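Local structure of virulent strain associated lipoprotein (Borreliella spielmanii A14S, 6FZZ) at residues I157-K160 and T161-L165; N85-N88 and A89-K93; R94-E97 and I98-A102; S112-L115 and E116-D120. The protein is an outer surface lipoprotein of the pFam54 family, represented by its C-terminal part, that may bind glutathione as its Borrelia burgdorferi relative BBE31 does. All coordinates share one frame; numbering follows the deposited sequence.

Interaction 1 of 4, residues I157-K160 and T161-L165; sequences IISK and TFKQL
I157 to T161, I158 to F162, S159 to K163 and K160 to Q164 are joined by four successive i to i+4 backbone bonds, a regular run of alpha-helix with N...O distances of 2.9 to 3.0 Å. The first of these is doubled. T161 turns OG1 back beside its own backbone N (chi1 -58°), which brings the hydroxyl within 2.8 Å of I157 O, so that this one carbonyl accepts from both T161 N and T161 OG1. The two donors reach it from opposite faces of the carbonyl plane, the hydroxyl well above it rather than on a lone pair.

One step further round, I158 lies alongside F162. Its CG2 methyl sits over one face of the ring in a CH-pi contact, 3.9 Å from the ring centroid, and is nearest to F162 CE2 at 3.5 Å. This is the inward face of helix 138-170, one of the long helices of an all-helical bundle: F95 of helix 89-102 also meets the F162 ring, its plane inclined at about 50°, while I194 of helix 180-209 packs on F162 as well. On the side facing the 85-93 region, K163 rests its CG 3.3 Å from S159 O before bending at chi2 and chi3. Its NZ then forms a salt bridge with E91 OE2 and a hydrogen bond to D86 O.

Interaction 2 of 4, residues N85-N88 and A89-K93; sequences NDMN and ADELK
The N88 amide and the E91 carboxylate sit close together with their planes 35° apart, their side chains crossing at about a right angle. E91 N comes to N88 OD1 from above the amide plane, 3.0 Å away, while D90 N makes only a weak, strongly bent bond to N88 OD1 at 2.7 Å. At the carboxylate, N88 N meets E91 OE1 on the anti side and close to the plane, at 2.8 Å. In its bonds with E91, N88 thus accepts through its side chain and donates through its backbone N.

The amide can fold back over the first turn because N88 CG stands between its own backbone N and carbonyl carbon (chi1 65°). The remaining backbone link is a straight bond from L92 N to N88 O, 2.7 Å. On the inner side M87 CB packs against E91 CB at 3.6 Å and against L92 CD2 at 3.8 Å, and the extended methionine chain carries on toward F162 and L166 of helix 138-170. The other carboxylate oxygen, E91 OE2, is left to K163 of that helix.

With N88 as N-cap of helix 89-102, the reciprocal bonds to E91 make a capping box, and M87 against L92, the residues flanking it, adds the hydrophobic staple that often accompanies such a start.

Interaction 3 of 4, residues R94-E97 and I98-A102; sequences RFSE and IIILA
R94 to I98, F95 to I99, S96 to I100 and E97 to L101 are the i to i+4 pairs of helix 89-102, a short helix of the all-helical bundle. Its backbone bonds are even: I98 N to R94 O, I100 N to S96 O and L101 N to E97 O all measure 2.9 Å, and I99 N to F95 O is only slightly longer.

The apolar contacts follow the same spacing. I99 places CG1 over one face of the F95 ring, 4.0 Å from the centroid and 15° off the ring normal, a CH-pi contact displaced toward the CE2 and CZ rim. With F95 CG anti to the backbone N (chi1 -175°) the ring comes near I99, and a chi2 of 74° turns its face to CG1. The ring also packs against I108 of helix 105-126, while I99 touches I108 and F109. Further round, the methylene R94 CD packs on I98 CD1 at 3.8 Å, the two side chains crossing at about a right angle, with I98 CG1 near the edge of the guanidinium. The same pair meets L166 and Y169 of helix 138-170.

The polar contacts are two. S96 OG is hydrogen-bonded to A52 N, which ties a buried hydroxyl to the loop that follows helix 15-41, and I100 CD1 lies 3.7 Å from that oxygen. R94 and E97 form a salt bridge one turn apart: E97 OE1 lies 3.0 Å from R94 NH2 but well out of the guanidinium plane, so it rests on charge without an N-H aimed at the oxygen.

Interaction 4 of 4, residues S112-L115 and E116-D120; sequences SITL and EGNID
Between S112-L115 and E116-D120 the contact is a buried i to i+4 packing within helix 105-126, its centre about 5 Å from that of the chain, where side chains of helices 71-83, 138-170 and 180-209 pack on it. L115 and I119 lie side by side and point the same way, with L115 CD2 3.7 Å from I119 CD1. L115 extends CG anti to its backbone N (chi1 -179°), which swings this branch forward along the helix. I158 packs on L115, and L151 and K155 on I119, all from helix 138-170.

The backbone is less regular here. L115 O accepts twice, from I119 N at 3.2 Å in the carbonyl plane and from N118 N at 2.9 Å well above it, while N118 N is itself shared with T114 O at 3.0 Å. N118 lays its amide over T114 O, CG at 3.4 Å, its OD1 hydrogen-bonded to K205 NZ and ND2 to S201 OG of helix 180-209. On another side E116 OE2 forms a salt bridge with K155 NZ, next to a bound tetraethylene glycol, probably from the crystallisation liquor. Paired with K155, the buried E116 carboxylate is likely to stay ionised, its charge balanced across the helix interface.

Interaction 4 is the most deeply buried; interactions 1 and 3 are part core, part surface, and interaction 2 lies at the surface. Interactions 2 and 3 share helix 89-102, the first starting it with a polar N-cap, the second continuing it with aromatic and aliphatic packing. Interaction 1, on helix 138-170, touches all three others. F162 CG lies 3.6 Å from F95 CE1 of interaction 3, and the same ring residue meets M87 of interaction 2 and S112 of interaction 4, while K163 carries the charged link to interaction 2. Interaction 4 does not touch interactions 2 and 3, from which its nearest atoms are about 6 Å away; its E116 and N118 reach lysines of helices 138-170 and 180-209.

Interaction 1 of 4, residues I157-K160 and T161-L165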
loop_
_atom_site.group_PDB
_atom_site.type_symbol
_atom_site.label_atom_id
_atom_site.label_comp_id
_atom_site.label_asym_id
_atom_site.label_seq_id
_atom_site.Cartn_x
_atom_site.Cartn_y
_atom_site.Cartn_z
ATOM N N ILE A 157 -1.537 8.688 -3.232
ATOM C CA ILE A 157 -1.657 9.708 -2.186
ATOM C C ILE A 157 -0.892 9.316 -0.892
ATOM O O ILE A 157 -0.111 10.117 -0.360
ATOM C CB ILE A 157 -3.139 9.970 -1.836
ATOM C CG1 ILE A 157 -3.874 10.522 -3.045
ATOM C CG2 ILE A 157 -3.288 10.972 -0.686
ATOM C CD1 ILE A 157 -3.102 11.561 -3.824
ATOM N N ILE A 158 -1.092 8.080 -0.441
ATOM C CA ILE A 158 -0.362 7.572 0.717
ATOM C C ILE A 158 1.147 7.500 0.495
ATOM O O ILE A 158 1.900 7.938 1.344
ATOM C CB ILE A 158 -0.967 6.256 1.242
ATOM C CG1 ILE A 158 -2.310 6.568 1.868
ATOM C CG2 ILE A 158 -0.071 5.562 2.293
ATOM C CD1 ILE A 158 -2.424 7.971 2.454
ATOM N N SER A 159 1.556 6.965 -0.657
ATOM C CA SER A 159 2.951 6.922 -1.019
ATOM C C SER A 159 3.549 8.311 -0.979
ATOM O O SER A 159 4.667 8.485 -0.439
ATOM C CB SER A 159 3.192 6.239 -2.433
ATOM O OG SER A 159 4.488 6.571 -2.848
ATOM N N LYS A 160 2.867 9.306 -1.558
ATOM C CA LYS A 160 3.409 10.666 -1.460
ATOM C C LYS A 160 3.440 11.211 -0.042
ATOM O O LYS A 160 4.327 12.005 0.330
ATOM C CB LYS A 160 2.674 11.635 -2.371
ATOM C CG LYS A 160 2.832 11.292 -3.853
ATOM C CD LYS A 160 2.346 12.447 -4.714
ATOM C CE LYS A 160 2.359 12.079 -6.187
ATOM N NZ LYS A 160 1.209 12.733 -6.864
ATOM N N THR A 161 2.439 10.861 0.741
ATOM C CA THR A 161 2.408 11.314 2.137
ATOM C C THR A 161 3.638 10.792 2.876
ATOM O O THR A 161 4.260 11.531 3.603
ATOM C CB THR A 161 1.086 10.892 2.822
ATOM O OG1 THR A 161 0.004 11.464 2.065
ATOM C CG2 THR A 161 0.985 11.381 4.298
ATOM N N PHE A 162 3.977 9.530 2.662
ATOM C CA PHE A 162 5.140 8.913 3.327
ATOM C C PHE A 162 6.473 9.492 2.824
ATOM O O PHE A 162 7.407 9.722 3.628
ATOM C CB PHE A 162 5.120 7.442 3.143
ATOM C CG PHE A 162 4.032 6.734 3.901
ATOM C CD1 PHE A 162 3.354 7.329 4.971
ATOM C CD2 PHE A 162 3.714 5.447 3.542
ATOM C CE1 PHE A 162 2.377 6.602 5.692
ATOM C CE2 PHE A 162 2.746 4.730 4.213
ATOM C CZ PHE A 162 2.066 5.312 5.291
ATOM N N LYS A 163 6.551 9.763 1.525
ATOM C CA LYS A 163 7.766 10.447 0.985
ATOM C C LYS A 163 7.962 11.836 1.550
ATOM O O LYS A 163 9.068 12.187 1.960
ATOM C CB LYS A 163 7.772 10.442 -0.533
ATOM C CG LYS A 163 7.821 9.023 -1.090
ATOM C CD LYS A 163 9.249 8.546 -1.211
ATOM C CE LYS A 163 10.034 9.423 -2.186
ATOM N NZ LYS A 163 11.181 8.667 -2.723
ATOM N N GLN A 164 6.886 12.616 1.648
ATOM C CA GLN A 164 6.963 13.917 2.288
ATOM C C GLN A 164 7.351 13.841 3.782
ATOM O O GLN A 164 8.117 14.659 4.288
ATOM C CB GLN A 164 5.630 14.637 2.135
ATOM C CG GLN A 164 5.595 16.048 2.677
ATOM C CD GLN A 164 6.424 16.989 1.788
ATOM O OE1 GLN A 164 6.285 16.969 0.564
ATOM N NE2 GLN A 164 7.299 17.773 2.393
ATOM N N LEU A 165 6.812 12.877 4.505
ATOM C CA LEU A 165 7.234 12.707 5.882
ATOM C C LEU A 165 8.727 12.620 5.946
ATOM O O LEU A 165 9.364 13.231 6.840
ATOM C CB LEU A 165 6.613 11.455 6.509
ATOM C CG LEU A 165 7.083 11.136 7.944
ATOM C CD1 LEU A 165 6.786 12.258 8.918
ATOM C CD2 LEU A 165 6.503 9.783 8.429
#

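Interaction 2 of 4, residues N85-N88 and A89-K93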
loop_
_atom_site.group_PDB
_atom_site.type_symbol
_atom_site.label_atom_id
_atom_site.label_comp_id
_atom_site.label_asym_id
_atom_site.label_seq_id
_atom_site.Cartn_x
_atom_site.Cartn_y
_atom_site.Cartn_z
ATOM N N ASN A 85 6.799 1.644 -2.195
ATOM C CA ASN A 85 7.581 1.248 -3.367
ATOM C C ASN A 85 8.417 2.365 -4.004
ATOM O O ASN A 85 9.346 2.114 -4.774
ATOM C CB ASN A 85 6.706 0.534 -4.363
ATOM C CG ASN A 85 5.830 1.462 -5.169
ATOM O OD1 ASN A 85 5.255 2.435 -4.661
ATOM N ND2 ASN A 85 5.707 1.144 -6.450
ATOM N N ASP A 86 8.157 3.607 -3.644
ATOM C CA ASP A 86 9.015 4.627 -4.183
ATOM C C ASP A 86 10.205 4.907 -3.256
ATOM O O ASP A 86 10.849 5.931 -3.444
ATOM C CB ASP A 86 8.163 5.882 -4.450
ATOM C CG ASP A 86 8.833 6.888 -5.415
ATOM O OD1 ASP A 86 9.823 6.545 -6.141
ATOM O OD2 ASP A 86 8.351 8.058 -5.393
ATOM N N MET A 87 10.486 4.040 -2.258
ATOM C CA MET A 87 11.655 4.231 -1.344
ATOM C C MET A 87 12.817 3.286 -1.610
ATOM O O MET A 87 12.596 2.137 -1.920
ATOM C CB MET A 87 11.248 4.013 0.092
ATOM C CG MET A 87 10.241 5.021 0.573
ATOM S SD MET A 87 9.857 4.799 2.310
ATOM C CE MET A 87 8.520 5.967 2.562
ATOM N N ASN A 88 14.062 3.737 -1.444
ATOM C CA ASN A 88 15.182 2.773 -1.443
ATOM C C ASN A 88 15.427 2.224 -0.045
ATOM O O ASN A 88 14.767 2.686 0.919
ATOM C CB ASN A 88 16.458 3.384 -1.988
ATOM C CG ASN A 88 16.963 4.489 -1.122
ATOM O OD1 ASN A 88 17.203 4.306 0.073
ATOM N ND2 ASN A 88 17.056 5.661 -1.696
ATOM N N ALA A 89 16.378 1.273 0.060
ATOM C CA ALA A 89 16.728 0.608 1.324
ATOM C C ALA A 89 16.992 1.613 2.460
ATOM O O ALA A 89 16.517 1.393 3.567
ATOM C CB ALA A 89 17.906 -0.359 1.148
ATOM N N ASP A 90 17.672 2.723 2.150
ATOM C CA ASP A 90 17.959 3.792 3.108
ATOM C C ASP A 90 16.689 4.560 3.569
ATOM O O ASP A 90 16.559 4.903 4.738
ATOM C CB ASP A 90 18.924 4.775 2.482
ATOM C CG ASP A 90 19.085 6.039 3.286
ATOM O OD1 ASP A 90 19.809 5.990 4.310
ATOM O OD2 ASP A 90 18.482 7.081 2.893
ATOM N N GLU A 91 15.808 4.884 2.626
ATOM C CA GLU A 91 14.545 5.519 2.944
ATOM C C GLU A 91 13.634 4.580 3.694
ATOM O O GLU A 91 12.963 5.008 4.639
ATOM C CB GLU A 91 13.858 5.984 1.681
ATOM C CG GLU A 91 14.526 7.182 1.030
ATOM C CD GLU A 91 13.914 7.433 -0.314
ATOM O OE1 GLU A 91 13.953 6.476 -1.140
ATOM O OE2 GLU A 91 13.323 8.520 -0.501
ATOM N N LEU A 92 13.614 3.300 3.298
ATOM C CA LEU A 92 12.871 2.271 4.036
ATOM C C LEU A 92 13.273 2.212 5.509
ATOM O O LEU A 92 12.419 2.161 6.405
ATOM C CB LEU A 92 13.051 0.876 3.388
ATOM C CG LEU A 92 12.403 0.669 2.023
ATOM C CD1 LEU A 92 12.750 -0.680 1.409
ATOM C CD2 LEU A 92 10.907 0.809 2.103
ATOM N N LYS A 93 14.584 2.189 5.776
ATOM C CA LYS A 93 15.057 2.039 7.152
ATOM C C LYS A 93 14.708 3.330 7.908
ATOM O O LYS A 93 14.300 3.307 9.038
ATOM C CB LYS A 93 16.600 1.786 7.176
ATOM C CG LYS A 93 17.188 1.932 8.593
ATOM C CD LYS A 93 18.688 2.232 8.626
ATOM C CE LYS A 93 19.487 1.369 7.666
ATOM N NZ LYS A 93 20.942 1.385 8.007
#

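Interaction 3 of 4, residues R94-E97 and I98-A102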
loop_
_atom_site.group_PDB
_atom_site.type_symbol
_atom_site.label_atom_id
_atom_site.label_comp_id
_atom_site.label_asym_id
_atom_site.label_seq_id
_atom_site.Cartn_x
_atom_site.Cartn_y
_atom_site.Cartn_z
ATOM N N ARG A 94 14.887 4.468 7.274
ATOM C CA ARG A 94 14.588 5.732 7.921
ATOM C C ARG A 94 13.092 5.878 8.193
ATOM O O ARG A 94 12.721 6.340 9.241
ATOM C CB ARG A 94 15.090 6.882 7.054
ATOM C CG ARG A 94 14.712 8.277 7.489
ATOM C CD ARG A 94 14.899 8.622 8.958
ATOM N NE ARG A 94 16.262 8.436 9.450
ATOM C CZ ARG A 94 16.653 8.746 10.687
ATOM N NH1 ARG A 94 15.789 9.257 11.560
ATOM N NH2 ARG A 94 17.913 8.547 11.055
ATOM N N PHE A 95 12.245 5.496 7.237
ATOM C CA PHE A 95 10.824 5.497 7.490
ATOM C C PHE A 95 10.481 4.697 8.744
ATOM O O PHE A 95 9.714 5.128 9.609
ATOM C CB PHE A 95 10.059 4.922 6.288
ATOM C CG PHE A 95 8.554 4.997 6.432
ATOM C CD1 PHE A 95 7.880 6.210 6.290
ATOM C CD2 PHE A 95 7.814 3.850 6.714
ATOM C CE1 PHE A 95 6.487 6.244 6.447
ATOM C CE2 PHE A 95 6.438 3.897 6.846
ATOM C CZ PHE A 95 5.788 5.072 6.680
ATOM N N SER A 96 11.031 3.495 8.820
ATOM C CA SER A 96 10.758 2.631 9.966
ATOM C C SER A 96 11.189 3.297 11.280
ATOM O O SER A 96 10.457 3.274 12.287
ATOM C CB SER A 96 11.443 1.273 9.727
ATOM O OG SER A 96 11.429 0.450 10.844
ATOM N N GLU A 97 12.425 3.815 11.288
ATOM C CA GLU A 97 12.956 4.579 12.408
ATOM C C GLU A 97 12.017 5.694 12.860
ATOM O O GLU A 97 11.718 5.792 14.089
ATOM C CB GLU A 97 14.356 5.153 12.059
ATOM C CG GLU A 97 15.358 4.026 11.858
ATOM C CD GLU A 97 16.737 4.531 11.389
ATOM O OE1 GLU A 97 16.838 5.707 10.961
ATOM O OE2 GLU A 97 17.708 3.736 11.420
ATOM N N ILE A 98 11.485 6.476 11.907
ATOM C CA ILE A 98 10.624 7.613 12.237
ATOM C C ILE A 98 9.310 7.149 12.872
ATOM O O ILE A 98 8.885 7.694 13.861
ATOM C CB ILE A 98 10.267 8.474 11.011
ATOM C CG1 ILE A 98 11.483 9.228 10.504
ATOM C CG2 ILE A 98 9.204 9.500 11.329
ATOM C CD1 ILE A 98 11.278 9.631 9.068
ATOM N N ILE A 99 8.674 6.121 12.294
ATOM C CA ILE A 99 7.460 5.578 12.866
ATOM C C ILE A 99 7.630 4.927 14.275
ATOM O O ILE A 99 6.805 5.114 15.158
ATOM C CB ILE A 99 6.783 4.604 11.865
ATOM C CG1 ILE A 99 6.633 5.287 10.499
ATOM C CG2 ILE A 99 5.452 4.106 12.412
ATOM C CD1 ILE A 99 5.765 6.570 10.493
ATOM N N ILE A 100 8.707 4.168 14.467
ATOM C CA ILE A 100 9.099 3.669 15.782
ATOM C C ILE A 100 9.302 4.791 16.796
ATOM O O ILE A 100 8.765 4.729 17.908
ATOM C CB ILE A 100 10.362 2.793 15.683
ATOM C CG1 ILE A 100 10.041 1.481 14.955
ATOM C CG2 ILE A 100 11.002 2.544 17.056
ATOM C CD1 ILE A 100 11.286 0.714 14.518
ATOM N N LEU A 101 10.043 5.804 16.409
ATOM C CA LEU A 101 10.212 6.990 17.268
ATOM C C LEU A 101 8.907 7.677 17.643
ATOM O O LEU A 101 8.746 8.101 18.765
ATOM C CB LEU A 101 11.126 7.986 16.623
ATOM C CG LEU A 101 12.566 7.558 16.715
ATOM C CD1 LEU A 101 13.394 8.484 15.815
ATOM C CD2 LEU A 101 13.045 7.574 18.176
ATOM N N ALA A 102 7.968 7.768 16.707
ATOM C CA ALA A 102 6.606 8.267 16.995
ATOM C C ALA A 102 5.776 7.291 17.802
ATOM O O ALA A 102 4.683 7.658 18.265
ATOM C CB ALA A 102 5.866 8.578 15.677
#

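Interaction 4 of 4, residues S112-L115 and E116-D120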
loop_
_atom_site.group_PDB
_atom_site.type_symbol
_atom_site.label_atom_id
_atom_site.label_comp_id
_atom_site.label_asym_id
_atom_site.label_seq_id
_atom_site.Cartn_x
_atom_site.Cartn_y
_atom_site.Cartn_z
ATOM N N SER A 112 -1.876 1.058 6.264
ATOM C CA SER A 112 -1.231 1.194 4.967
ATOM C C SER A 112 -1.304 -0.114 4.228
ATOM O O SER A 112 -1.615 -0.157 3.031
ATOM C CB SER A 112 0.317 1.519 5.146
ATOM O OG SER A 112 0.380 2.671 5.837
ATOM N N ILE A 113 -1.022 -1.198 4.940
ATOM C CA ILE A 113 -0.974 -2.506 4.341
ATOM C C ILE A 113 -2.387 -3.006 4.022
ATOM O O ILE A 113 -2.565 -3.780 3.104
ATOM C CB ILE A 113 -0.131 -3.456 5.245
ATOM C CG1 ILE A 113 1.336 -3.387 4.854
ATOM C CG2 ILE A 113 -0.650 -4.848 5.282
ATOM C CD1 ILE A 113 1.988 -2.066 5.237
ATOM N N THR A 114 -3.405 -2.568 4.764
ATOM C CA THR A 114 -4.752 -2.904 4.432
ATOM C C THR A 114 -5.154 -2.226 3.101
ATOM O O THR A 114 -5.748 -2.865 2.208
ATOM C CB THR A 114 -5.721 -2.521 5.588
ATOM O OG1 THR A 114 -5.342 -3.223 6.750
ATOM C CG2 THR A 114 -7.216 -2.826 5.267
ATOM N N LEU A 115 -4.797 -0.955 2.957
ATOM C CA LEU A 115 -5.053 -0.217 1.738
ATOM C C LEU A 115 -4.361 -0.966 0.546
ATOM O O LEU A 115 -4.994 -1.316 -0.452
ATOM C CB LEU A 115 -4.564 1.241 1.889
ATOM C CG LEU A 115 -4.806 2.146 0.664
ATOM C CD1 LEU A 115 -4.547 3.605 1.010
ATOM C CD2 LEU A 115 -3.898 1.774 -0.501
ATOM N N GLU A 116 -3.079 -1.294 0.724
ATOM C CA GLU A 116 -2.350 -1.992 -0.310
ATOM C C GLU A 116 -2.968 -3.333 -0.630
ATOM O O GLU A 116 -3.067 -3.727 -1.809
ATOM C CB GLU A 116 -0.903 -2.131 0.038
ATOM C CG GLU A 116 -0.105 -2.638 -1.141
ATOM C CD GLU A 116 0.292 -1.546 -2.115
ATOM O OE1 GLU A 116 0.138 -0.332 -1.817
ATOM O OE2 GLU A 116 0.837 -1.919 -3.159
ATOM N N GLY A 117 -3.436 -4.020 0.397
ATOM C CA GLY A 117 -4.025 -5.311 0.240
ATOM C C GLY A 117 -5.302 -5.217 -0.572
ATOM O O GLY A 117 -5.653 -6.147 -1.255
ATOM N N ASN A 118 -5.992 -4.085 -0.518
ATOM C CA ASN A 118 -7.215 -3.937 -1.293
ATOM C C ASN A 118 -6.863 -3.774 -2.753
ATOM O O ASN A 118 -7.580 -4.226 -3.638
ATOM C CB ASN A 118 -8.086 -2.772 -0.786
ATOM C CG ASN A 118 -8.736 -3.077 0.555
ATOM O OD1 ASN A 118 -8.948 -4.243 0.878
ATOM N ND2 ASN A 118 -9.070 -2.021 1.332
ATOM N N ILE A 119 -5.801 -3.039 -3.007
ATOM C CA ILE A 119 -5.283 -2.900 -4.379
ATOM C C ILE A 119 -4.822 -4.238 -4.943
ATOM O O ILE A 119 -5.153 -4.591 -6.069
ATOM C CB ILE A 119 -4.157 -1.848 -4.443
ATOM C CG1 ILE A 119 -4.814 -0.481 -4.284
ATOM C CG2 ILE A 119 -3.404 -1.926 -5.769
ATOM C CD1 ILE A 119 -3.884 0.655 -4.022
ATOM N N ASP A 120 -4.028 -4.941 -4.173
ATOM C CA ASP A 120 -3.485 -6.271 -4.578
ATOM C C ASP A 120 -4.604 -7.246 -4.918
ATOM O O ASP A 120 -4.562 -7.930 -5.949
ATOM C CB ASP A 120 -2.673 -6.837 -3.431
ATOM C CG ASP A 120 -1.846 -8.049 -3.869
ATOM O OD1 ASP A 120 -0.911 -7.887 -4.663
ATOM O OD2 ASP A 120 -2.236 -9.144 -3.537
#